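Local coordinates for chloramphenicol acetyltransferase (Bacteroides thetaiotaomicron, PDB 2I9D), which probably transfers an acetyl group from acetyl-CoA to a hydroxyl of chloramphenicol, at residues A[7-10]-A[11-14]; A[19-22]-A[23-27]; A[56-59]-A[60-64]; A[108-111]-A[112-115]; A[117-120]-A[121-125]. All coordinates share one frame; numbering follows the deposited sequence.

Contact 1 (A[7-10]-A[11-14])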
# COMPACT_ATOMS: atom_id res chain seq x y z
N ILE A 7 -30.88 9.46 1.40
CA ILE A 7 -30.89 8.09 0.90
C ILE A 7 -30.86 8.21 -0.63
O ILE A 7 -31.63 8.96 -1.22
CB ILE A 7 -32.12 7.28 1.43
CG1 ILE A 7 -32.00 7.03 2.93
CG2 ILE A 7 -32.21 5.92 0.78
CD1 ILE A 7 -31.96 8.26 3.81
N ILE A 8 -29.92 7.51 -1.26
CA ILE A 8 -29.76 7.62 -2.70
C ILE A 8 -30.66 6.63 -3.42
O ILE A 8 -30.68 5.45 -3.07
CB ILE A 8 -28.25 7.48 -3.13
CG1 ILE A 8 -27.58 8.85 -3.05
CG2 ILE A 8 -28.09 6.90 -4.54
CD1 ILE A 8 -26.34 8.77 -2.33
N ASP A 9 -31.41 7.14 -4.40
CA ASP A 9 -32.17 6.30 -5.30
C ASP A 9 -31.20 5.58 -6.25
O ASP A 9 -30.71 6.17 -7.22
CB ASP A 9 -33.21 7.12 -6.07
CG ASP A 9 -34.02 6.29 -7.09
OD1 ASP A 9 -34.10 5.03 -7.00
OD2 ASP A 9 -34.59 6.94 -8.00
N ILE A 10 -30.94 4.32 -5.94
CA ILE A 10 -30.00 3.49 -6.69
C ILE A 10 -30.33 3.37 -8.18
O ILE A 10 -29.41 3.25 -9.01
CB ILE A 10 -29.86 2.09 -6.04
CG1 ILE A 10 -29.34 2.20 -4.59
CG2 ILE A 10 -28.96 1.15 -6.87
CD1 ILE A 10 -27.96 2.88 -4.44
N GLU A 11 -31.62 3.40 -8.54
CA GLU A 11 -32.03 3.20 -9.93
C GLU A 11 -31.60 4.35 -10.82
O GLU A 11 -31.07 4.14 -11.90
CB GLU A 11 -33.54 2.96 -10.04
CG GLU A 11 -33.86 1.68 -10.82
CD GLU A 11 -33.08 0.47 -10.28
OE1 GLU A 11 -32.37 -0.18 -11.09
OE2 GLU A 11 -33.17 0.19 -9.06
N ASN A 12 -31.81 5.57 -10.35
CA ASN A 12 -31.10 6.72 -10.86
C ASN A 12 -29.67 6.66 -10.27
O ASN A 12 -29.18 5.55 -10.03
CB ASN A 12 -31.91 7.97 -10.57
CG ASN A 12 -33.34 7.85 -11.14
OD1 ASN A 12 -33.52 7.61 -12.34
ND2 ASN A 12 -34.34 7.97 -10.29
N TRP A 13 -28.97 7.76 -10.04
CA TRP A 13 -27.54 7.64 -9.59
C TRP A 13 -26.63 7.05 -10.67
O TRP A 13 -26.75 5.88 -11.07
CB TRP A 13 -27.37 6.85 -8.26
CG TRP A 13 -25.95 6.97 -7.63
CD1 TRP A 13 -25.15 8.08 -7.61
CD2 TRP A 13 -25.21 5.95 -6.91
NE1 TRP A 13 -23.97 7.82 -6.95
CE2 TRP A 13 -23.98 6.52 -6.51
CE3 TRP A 13 -25.47 4.61 -6.57
CZ2 TRP A 13 -23.01 5.81 -5.78
CZ3 TRP A 13 -24.50 3.90 -5.85
CH2 TRP A 13 -23.29 4.50 -5.47
N GLU A 14 -25.70 7.89 -11.12
CA GLU A 14 -24.79 7.55 -12.20
C GLU A 14 -23.86 6.36 -11.91
O GLU A 14 -23.38 5.70 -12.83
CB GLU A 14 -23.98 8.79 -12.63
CG GLU A 14 -23.39 9.64 -11.48
CD GLU A 14 -22.66 10.89 -12.00
OE1 GLU A 14 -22.75 11.18 -13.21
OE2 GLU A 14 -22.01 11.59 -11.19

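Contact 2 (A[19-22]-A[23-27])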
# COMPACT_ATOMS: atom_id res chain seq x y z
N PHE A 19 -21.14 0.69 -8.43
CA PHE A 19 -21.39 0.16 -7.10
C PHE A 19 -21.85 -1.30 -7.09
O PHE A 19 -21.41 -2.06 -6.24
CB PHE A 19 -22.37 1.03 -6.30
CG PHE A 19 -22.48 0.64 -4.85
CD1 PHE A 19 -21.64 1.21 -3.89
CD2 PHE A 19 -23.42 -0.31 -4.44
CE1 PHE A 19 -21.74 0.85 -2.55
CE2 PHE A 19 -23.51 -0.70 -3.10
CZ PHE A 19 -22.66 -0.10 -2.15
N ASN A 20 -22.72 -1.69 -8.02
CA ASN A 20 -23.15 -3.09 -8.07
C ASN A 20 -22.06 -4.08 -8.48
O ASN A 20 -22.08 -5.23 -8.05
CB ASN A 20 -24.44 -3.25 -8.91
CG ASN A 20 -25.66 -2.62 -8.23
OD1 ASN A 20 -25.78 -2.62 -7.00
ND2 ASN A 20 -26.58 -2.05 -9.04
N PHE A 21 -21.10 -3.62 -9.29
CA PHE A 21 -19.91 -4.41 -9.63
C PHE A 21 -19.14 -4.86 -8.37
O PHE A 21 -18.81 -6.03 -8.22
CB PHE A 21 -19.00 -3.60 -10.56
CG PHE A 21 -17.78 -4.36 -11.05
CD1 PHE A 21 -17.88 -5.28 -12.12
CD2 PHE A 21 -16.53 -4.13 -10.47
CE1 PHE A 21 -16.74 -5.96 -12.58
CE2 PHE A 21 -15.38 -4.82 -10.92
CZ PHE A 21 -15.49 -5.72 -11.98
N PHE A 22 -18.91 -3.92 -7.44
CA PHE A 22 -18.13 -4.23 -6.22
C PHE A 22 -18.95 -4.80 -5.04
O PHE A 22 -18.36 -5.26 -4.04
CB PHE A 22 -17.31 -3.02 -5.76
CG PHE A 22 -16.31 -2.54 -6.78
CD1 PHE A 22 -15.13 -3.26 -7.02
CD2 PHE A 22 -16.53 -1.36 -7.48
CE1 PHE A 22 -14.19 -2.81 -7.93
CE2 PHE A 22 -15.60 -0.90 -8.42
CZ PHE A 22 -14.42 -1.63 -8.64
N ARG A 23 -20.29 -4.77 -5.16
CA ARG A 23 -21.24 -5.23 -4.11
C ARG A 23 -20.89 -6.53 -3.41
O ARG A 23 -21.05 -6.62 -2.20
CB ARG A 23 -22.68 -5.32 -4.64
CG ARG A 23 -23.74 -5.30 -3.51
CD ARG A 23 -25.20 -5.48 -4.02
NE ARG A 23 -25.73 -4.27 -4.65
CZ ARG A 23 -26.21 -3.21 -4.00
NH1 ARG A 23 -26.22 -3.18 -2.66
NH2 ARG A 23 -26.68 -2.16 -4.68
N HIS A 24 -20.43 -7.54 -4.13
CA HIS A 24 -20.16 -8.84 -3.51
C HIS A 24 -18.69 -9.18 -3.32
O HIS A 24 -18.35 -10.28 -2.91
CB HIS A 24 -20.91 -9.93 -4.29
CG HIS A 24 -22.38 -9.65 -4.39
ND1 HIS A 24 -23.21 -9.63 -3.29
CD2 HIS A 24 -23.15 -9.34 -5.46
CE1 HIS A 24 -24.44 -9.33 -3.67
NE2 HIS A 24 -24.43 -9.15 -4.99
N PHE A 25 -17.83 -8.19 -3.56
CA PHE A 25 -16.38 -8.33 -3.39
C PHE A 25 -15.98 -8.59 -1.95
O PHE A 25 -16.48 -7.91 -1.04
CB PHE A 25 -15.69 -7.04 -3.88
CG PHE A 25 -15.38 -7.03 -5.36
CD1 PHE A 25 -16.34 -7.43 -6.30
CD2 PHE A 25 -14.13 -6.60 -5.81
CE1 PHE A 25 -16.07 -7.40 -7.65
CE2 PHE A 25 -13.82 -6.59 -7.18
CZ PHE A 25 -14.81 -6.98 -8.11
N GLN A 26 -15.08 -9.55 -1.76
CA GLN A 26 -14.34 -9.73 -0.51
C GLN A 26 -13.68 -8.42 0.01
O GLN A 26 -13.79 -8.05 1.19
CB GLN A 26 -13.31 -10.87 -0.62
CG GLN A 26 -12.42 -11.01 0.66
CD GLN A 26 -11.64 -12.34 0.75
OE1 GLN A 26 -12.15 -13.40 0.39
NE2 GLN A 26 -10.41 -12.26 1.23
N ASN A 27 -13.01 -7.70 -0.88
CA ASN A 27 -12.42 -6.43 -0.56
C ASN A 27 -12.70 -5.44 -1.69
O ASN A 27 -12.06 -5.50 -2.73
CB ASN A 27 -10.90 -6.62 -0.33
CG ASN A 27 -10.16 -5.33 -0.26
OD1 ASN A 27 -10.76 -4.28 -0.03
ND2 ASN A 27 -8.88 -5.38 -0.48
O HOH W 1 -19.70 -8.28 -6.95

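Contact 3 (A[56-59]-A[60-64])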
# COMPACT_ATOMS: atom_id res chain seq x y z
N TYR A 56 -2.94 21.23 6.91
CA TYR A 56 -3.19 20.10 6.00
C TYR A 56 -4.42 19.28 6.37
O TYR A 56 -5.06 18.71 5.48
CB TYR A 56 -1.94 19.25 5.71
CG TYR A 56 -1.35 18.44 6.85
CD1 TYR A 56 -2.00 17.28 7.35
CD2 TYR A 56 -0.10 18.77 7.36
CE1 TYR A 56 -1.41 16.51 8.37
CE2 TYR A 56 0.50 18.00 8.38
CZ TYR A 56 -0.15 16.88 8.86
OH TYR A 56 0.45 16.16 9.86
N LEU A 57 -4.78 19.28 7.65
CA LEU A 57 -6.01 18.62 8.09
C LEU A 57 -7.20 19.31 7.43
O LEU A 57 -8.13 18.65 6.91
CB LEU A 57 -6.12 18.62 9.62
CG LEU A 57 -7.14 17.64 10.23
CD1 LEU A 57 -6.63 16.21 10.06
CD2 LEU A 57 -7.41 17.93 11.74
N TYR A 58 -7.18 20.64 7.44
CA TYR A 58 -8.22 21.41 6.77
C TYR A 58 -8.27 21.13 5.27
O TYR A 58 -9.36 20.89 4.71
CB TYR A 58 -8.03 22.91 7.01
CG TYR A 58 -9.07 23.72 6.30
CD1 TYR A 58 -10.39 23.70 6.73
CD2 TYR A 58 -8.76 24.46 5.16
CE1 TYR A 58 -11.38 24.43 6.08
CE2 TYR A 58 -9.75 25.20 4.50
CZ TYR A 58 -11.06 25.16 4.97
OH TYR A 58 -12.06 25.88 4.34
N ALA A 59 -7.10 21.17 4.62
CA ALA A 59 -6.98 20.93 3.18
C ALA A 59 -7.64 19.62 2.79
O ALA A 59 -8.39 19.56 1.82
CB ALA A 59 -5.51 20.95 2.75
N VAL A 60 -7.35 18.57 3.56
CA VAL A 60 -7.88 17.24 3.29
C VAL A 60 -9.40 17.22 3.52
O VAL A 60 -10.16 16.68 2.70
CB VAL A 60 -7.14 16.16 4.15
CG1 VAL A 60 -7.96 14.84 4.23
CG2 VAL A 60 -5.75 15.90 3.61
N LEU A 61 -9.84 17.80 4.64
CA LEU A 61 -11.27 17.79 5.02
C LEU A 61 -12.12 18.57 4.00
O LEU A 61 -13.23 18.13 3.62
CB LEU A 61 -11.48 18.33 6.44
CG LEU A 61 -12.88 18.20 7.05
CD1 LEU A 61 -13.34 16.74 7.11
CD2 LEU A 61 -12.91 18.81 8.42
N ARG A 62 -11.58 19.71 3.57
CA ARG A 62 -12.22 20.56 2.57
C ARG A 62 -12.35 19.86 1.22
O ARG A 62 -13.41 19.93 0.61
CB ARG A 62 -11.47 21.89 2.42
CG ARG A 62 -12.12 22.84 1.38
CD ARG A 62 -11.76 24.31 1.63
NE ARG A 62 -12.12 25.16 0.50
CZ ARG A 62 -11.88 26.48 0.45
NH1 ARG A 62 -11.28 27.09 1.48
NH2 ARG A 62 -12.24 27.18 -0.63
N ALA A 63 -11.30 19.18 0.76
CA ALA A 63 -11.38 18.41 -0.49
C ALA A 63 -12.45 17.30 -0.47
O ALA A 63 -13.11 17.05 -1.48
CB ALA A 63 -10.00 17.84 -0.85
N ALA A 64 -12.63 16.67 0.68
CA ALA A 64 -13.59 15.57 0.84
C ALA A 64 -15.02 16.11 0.81
O ALA A 64 -15.95 15.47 0.28
CB ALA A 64 -13.33 14.82 2.14

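Contact 4 (A[108-111]-A[112-115])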
# COMPACT_ATOMS: atom_id res chain seq x y z
N HIS A 108 -15.61 23.63 8.83
CA HIS A 108 -16.12 24.97 8.55
C HIS A 108 -15.52 25.42 7.23
O HIS A 108 -14.32 25.21 7.01
CB HIS A 108 -15.73 25.96 9.67
CG HIS A 108 -16.25 25.58 11.02
ND1 HIS A 108 -17.60 25.60 11.33
CD2 HIS A 108 -15.61 25.20 12.15
CE1 HIS A 108 -17.76 25.22 12.59
NE2 HIS A 108 -16.57 24.97 13.11
N ASN A 109 -16.33 26.03 6.36
CA ASN A 109 -15.83 26.50 5.05
C ASN A 109 -14.83 27.67 5.14
O ASN A 109 -14.07 27.93 4.20
CB ASN A 109 -16.99 26.79 4.09
CG ASN A 109 -16.53 27.05 2.64
OD1 ASN A 109 -15.34 26.93 2.29
ND2 ASN A 109 -17.50 27.42 1.78
N ASP A 110 -14.81 28.33 6.29
CA ASP A 110 -13.86 29.40 6.55
C ASP A 110 -12.69 28.87 7.39
O ASP A 110 -12.88 28.44 8.53
CB ASP A 110 -14.57 30.58 7.24
CG ASP A 110 -13.61 31.55 7.90
OD1 ASP A 110 -12.67 32.03 7.22
OD2 ASP A 110 -13.78 31.84 9.10
N PHE A 111 -11.48 28.90 6.84
CA PHE A 111 -10.32 28.36 7.54
C PHE A 111 -10.11 28.86 8.97
O PHE A 111 -9.84 28.07 9.86
CB PHE A 111 -9.02 28.53 6.74
CG PHE A 111 -7.80 28.05 7.48
CD1 PHE A 111 -7.55 26.69 7.61
CD2 PHE A 111 -6.93 28.96 8.08
CE1 PHE A 111 -6.43 26.24 8.30
CE2 PHE A 111 -5.80 28.52 8.79
CZ PHE A 111 -5.55 27.16 8.89
N ASP A 112 -10.22 30.17 9.19
CA ASP A 112 -10.00 30.77 10.51
C ASP A 112 -10.95 30.20 11.55
O ASP A 112 -10.55 29.96 12.69
CB ASP A 112 -10.13 32.29 10.46
CG ASP A 112 -9.14 32.95 9.52
OD1 ASP A 112 -8.13 32.31 9.17
OD2 ASP A 112 -9.37 34.12 9.13
N THR A 113 -12.20 30.01 11.15
CA THR A 113 -13.22 29.42 12.01
C THR A 113 -12.87 27.97 12.32
O THR A 113 -12.90 27.55 13.49
CB THR A 113 -14.63 29.49 11.35
OG1 THR A 113 -14.96 30.85 11.09
CG2 THR A 113 -15.71 28.88 12.24
N PHE A 114 -12.55 27.21 11.27
CA PHE A 114 -12.11 25.82 11.45
C PHE A 114 -10.88 25.76 12.35
O PHE A 114 -10.86 25.01 13.32
CB PHE A 114 -11.82 25.11 10.10
CG PHE A 114 -11.16 23.76 10.27
CD1 PHE A 114 -11.93 22.60 10.43
CD2 PHE A 114 -9.78 23.64 10.31
CE1 PHE A 114 -11.33 21.35 10.61
CE2 PHE A 114 -9.17 22.40 10.48
CZ PHE A 114 -9.94 21.25 10.63
N TYR A 115 -9.88 26.59 12.04
CA TYR A 115 -8.63 26.61 12.77
C TYR A 115 -8.84 26.81 14.28
O TYR A 115 -8.29 26.06 15.10
CB TYR A 115 -7.65 27.66 12.24
CG TYR A 115 -6.33 27.53 12.95
CD1 TYR A 115 -5.34 26.66 12.47
CD2 TYR A 115 -6.09 28.19 14.17
CE1 TYR A 115 -4.16 26.47 13.15
CE2 TYR A 115 -4.88 28.02 14.87
CZ TYR A 115 -3.92 27.15 14.34
OH TYR A 115 -2.72 26.94 14.99

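Contact 5 (A[117-120]-A[121-125])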
# COMPACT_ATOMS: atom_id res chain seq x y z
N GLU A 117 -11.68 26.68 16.17
CA GLU A 117 -12.41 25.56 16.80
C GLU A 117 -11.52 24.33 16.98
O GLU A 117 -11.59 23.69 18.03
CB GLU A 117 -13.71 25.20 16.08
CG GLU A 117 -14.97 25.36 16.96
CD GLU A 117 -15.34 24.06 17.74
OE1 GLU A 117 -16.34 23.39 17.34
OE2 GLU A 117 -14.67 23.73 18.75
N ALA A 118 -10.68 24.03 15.98
CA ALA A 118 -9.70 22.92 16.07
C ALA A 118 -8.79 23.05 17.27
O ALA A 118 -8.57 22.09 18.00
CB ALA A 118 -8.86 22.79 14.78
N ARG A 119 -8.27 24.26 17.46
CA ARG A 119 -7.32 24.57 18.51
C ARG A 119 -7.93 24.39 19.90
O ARG A 119 -7.29 23.82 20.79
CB ARG A 119 -6.79 26.00 18.32
CG ARG A 119 -5.39 26.25 18.86
CD ARG A 119 -5.46 27.09 20.14
NE ARG A 119 -4.24 27.87 20.36
CZ ARG A 119 -4.00 29.08 19.84
NH1 ARG A 119 -4.91 29.68 19.06
NH2 ARG A 119 -2.85 29.69 20.10
N LEU A 120 -9.16 24.85 20.07
CA LEU A 120 -9.89 24.70 21.32
C LEU A 120 -10.13 23.22 21.65
O LEU A 120 -9.97 22.80 22.80
CB LEU A 120 -11.22 25.48 21.27
CG LEU A 120 -11.12 27.00 21.02
CD1 LEU A 120 -12.47 27.63 20.57
CD2 LEU A 120 -10.48 27.78 22.21
N ILE A 121 -10.54 22.44 20.64
CA ILE A 121 -10.70 20.99 20.78
C ILE A 121 -9.40 20.32 21.25
O ILE A 121 -9.42 19.52 22.19
CB ILE A 121 -11.26 20.32 19.48
CG1 ILE A 121 -12.74 20.65 19.30
CG2 ILE A 121 -11.11 18.80 19.52
CD1 ILE A 121 -13.18 20.66 17.84
N ILE A 122 -8.28 20.66 20.61
CA ILE A 122 -6.98 20.08 20.98
C ILE A 122 -6.50 20.45 22.40
O ILE A 122 -5.94 19.60 23.12
CB ILE A 122 -5.89 20.38 19.92
CG1 ILE A 122 -6.08 19.44 18.72
CG2 ILE A 122 -4.45 20.22 20.49
CD1 ILE A 122 -5.33 19.87 17.48
N ASP A 123 -6.70 21.72 22.78
CA ASP A 123 -6.44 22.17 24.15
C ASP A 123 -7.31 21.43 25.19
O ASP A 123 -6.84 21.16 26.29
CB ASP A 123 -6.62 23.70 24.28
CG ASP A 123 -5.53 24.48 23.54
OD1 ASP A 123 -4.39 23.94 23.36
OD2 ASP A 123 -5.82 25.65 23.13
N ALA A 124 -8.55 21.12 24.83
CA ALA A 124 -9.46 20.37 25.72
C ALA A 124 -9.22 18.84 25.78
O ALA A 124 -9.81 18.15 26.62
CB ALA A 124 -10.92 20.65 25.36
N ILE A 125 -8.37 18.30 24.90
CA ILE A 125 -8.10 16.87 24.89
C ILE A 125 -7.71 16.30 26.27
O ILE A 125 -6.84 16.85 26.95
CB ILE A 125 -7.09 16.49 23.78
CG1 ILE A 125 -7.84 16.29 22.47
CG2 ILE A 125 -6.34 15.20 24.12
CD1 ILE A 125 -7.09 15.51 21.47

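Contact 1 (A[7-10]-A[11-14])
One face of the Trp13 indole takes Ile8 CG2, 3.5 Å above its plane and displaced toward the rim, with CG2 reaching CG of Trp13 at 3.8 Å. Ile10 comes in obliquely beside the six-membered half, its CD1 lying 3.7 Å from CE3 of Trp13, and the two side chains run alongside each other in the same direction. The other flat groups are polar: the carboxylate of Asp9 and the amide of Asn12 stand at 90° to each other. Asp9 has CG anti to the backbone N (chi1 178°), which directs its oxygens forward to Glu11 and Asn12. There OD1 accepts a weak bond from the backbone N of Glu11 at 3.3 Å, as in an Asx turn. The approach of Asn12 ND2 to Asp9 OD2, at 2.5 Å, is bent and suspiciously short, so that weak bond is best read with caution. With an alanine in place of Trp13, a gap would probably open beside Ile8 CG2 and Ile10 CD1, and Tyr72 would lose the ring it meets. The loop joins strand 5-7 to helix 16-22; Ile8, Ile10 and Trp13 all lie on Val80 of strand 80-83, while the indole also meets Tyr72 and Phe199.

Contact 2 (A[19-22]-A[23-27])
Phe22 holds CG anti to its carbonyl carbon (chi1 -60°), which sends its ring past Phe25, whereas Arg23 runs out extended and then bends at chi3 (-75°), bringing its guanidinium alongside Asn20. The edge of Phe22 meets the face of Phe25 in a T-shaped pair, planes 73° apart and centroids 5.0 Å apart. Phe21 joins the cluster through CE2, 3.6 Å from CZ of Phe25, its ring set obliquely to that of Phe25. A type I turn from Phe22 to Phe25 leads out of helix 16-22; Phe25 N bonds to Phe22 O at 3.0 Å, and a water links Phe21 O to His24 N. The Phe22 ring also stacks on that of His197, the predicted proton acceptor, and it packs on Thr163 of a neighbouring subunit. Replacing Phe25 by an alanine would remove the face that takes the edge of Phe22, and is likely to open a gap there and beside Phe21 CE2. The polar grip is side-on: Arg23 NE at 2.9 Å and NH2 at a short 2.5 Å both point at Asn20 OD1, close to the guanidinium plane, while Phe19 CE2 lies over one face of the group. Two N-H donors on a single oxygen fix which end of the Asn20 amide is the carbonyl, and the positive charge probably polarises that C=O further.

Contact 3 (A[56-59]-A[60-64])
Tyr58 and Arg62, one helical turn apart, both carry CG anti to the backbone N (chi1 179° and -179°), torsions that run Arg62 across Tyr58 and bring its CD and NH1 to the hydroxyl. Arg62 stays extended from CG to NE as it passes the tyrosine: its CB lies over one face of the ring, offset toward the rim, its CD reaches the hydroxyl with 3.1 Å to Tyr58 OH, and its NH1 comes round to the edge of the ring. That nitrogen donates to Tyr58 OH at 3.2 Å, with the oxygen tilted 31° from the guanidinium plane. The stronger partner of Arg62 is Glu66, which makes a salt bridge with NE one turn further along, so the guanidinium is held by two partners. Beneath these side chains run the regular i to i+4 backbone bonds of an alpha helix, typified by Arg62 N to Tyr58 O at 2.8 Å. Helix 52-66 is a central helix of the alpha/beta chloramphenicol acetyltransferase fold: Leu57 and Val60 face Leu149 of strand 146-151 and Met88 of strand 87-93, and Ala59 and Ala63 are met by helix 202-216. Val60 keeps CG1 anti to its N, which lays CG2 3.4 Å from Tyr56 O, and Leu61 CB comes equally close, 3.4 Å, to Leu57 O. Beyond Tyr58, the rings of Phe111 and Phe114 continue the aromatic packing.

Contact 4 (A[108-111]-A[112-115])
Asp110 reaches forward to Thr113 as the N-cap of helix 111-124, and its side chain can be followed outward. CB is 3.9 Å from OG1 of Thr113. CG, set anti to the backbone N (chi1 164°), closes to 3.5 Å from that same Thr113 OG1 and carries two oxygens with different neighbours. OD1 lies toward Asp112, whose own carboxylate is near enough for the two charges probably to repel mildly. OD2 does the capping: Thr113 OG1 donates to it at 2.5 Å, a short bond that uses the anti lone pair of OD2, and Thr113 N donates at 3.2 Å from above the carboxylate plane. Two donors therefore grip one oxygen of Asp110. A carboxylate here, at the start of a helix where the first N-H groups lack helical partners, is likely to be stabilised by the helix dipole, and the helical pattern opens at once with Phe114 N to Asp110 O at 3.0 Å. On Thr113 the same rotamer that gives OG1 to the aspartate turns CG2 onto the face of His108, 3.7 Å from the ring centroid in a CH-pi contact, while Phe114 CA lies at the edge of that imidazole. His108 NE2 is buried here with no polar partner in the model. Further round the helix, Phe111 takes Tyr115 CB over one face, and its CZ meets Tyr115 CD1 at 3.6 Å, the two rings oblique at 48°. Tyr115 OH is hydrogen-bonded to Ser51 N, outside this contact.

Contact 5 (A[117-120]-A[121-125])
Arg119 and Asp123, a turn apart on helix 111-124, form the one charged pair of this contact, and a loose one: Arg119 NE is 3.9 Å from Asp123 OD2, a long salt bridge. The aliphatic chain comes closer than the charge does, since Arg119 CD lies 3.3 Å from Asp123 OD2; the arginine bends at chi2 (-107°), and its guanidinium stands obliquely to the carboxylate. Backbone bonds supply the regular part, running from each N-H to the carbonyl four residues back, as from Ile121 N to Glu117 O at 3.1 Å and from Asp123 N to Arg119 O at 3.0 Å. The helix is amphipathic: Ala118, Ile121 and Ile122 turn to Phe105 of strand 100-105, the outermost strand on its side of the mixed sheet within this chain, with Leu54 of helix 52-66 also touching Ala118 and Ile122, whereas Arg119, Leu120 and Asp123 are on the solvent side. Apolar and polar atoms meet at the border. Ile121 CD1 lies 3.5 Å from Glu117 OE2; the Glu117 chain is bent at chi2 and its carboxylate crosses Ile121 obliquely, and Ile121 CD1 also rests 3.4 Å from Glu117 O.

In the fold
Contacts 1 and 2 follow each other along the chain and join where Trp13 CZ3 lies 3.6 Å from Phe19 CB. Contact 2 is the one at the predicted catalytic His197, its Phe22 side chain about 3 Å away, whereas the Trp13 side chain is about 11 Å from that histidine. Contacts 3, 4 and 5 make a second group. Tyr58 of contact 3 reaches contact 4, with CD2 3.5 Å from Phe111 CD1, while contacts 4 and 5 share helix 111-124 and touch between His108 NE2 and Glu117 CB at 4.1 Å. The two groups lie far apart: the centres of contacts 2 and 5 are about 39 Å from each other, on opposite sides of the subunit.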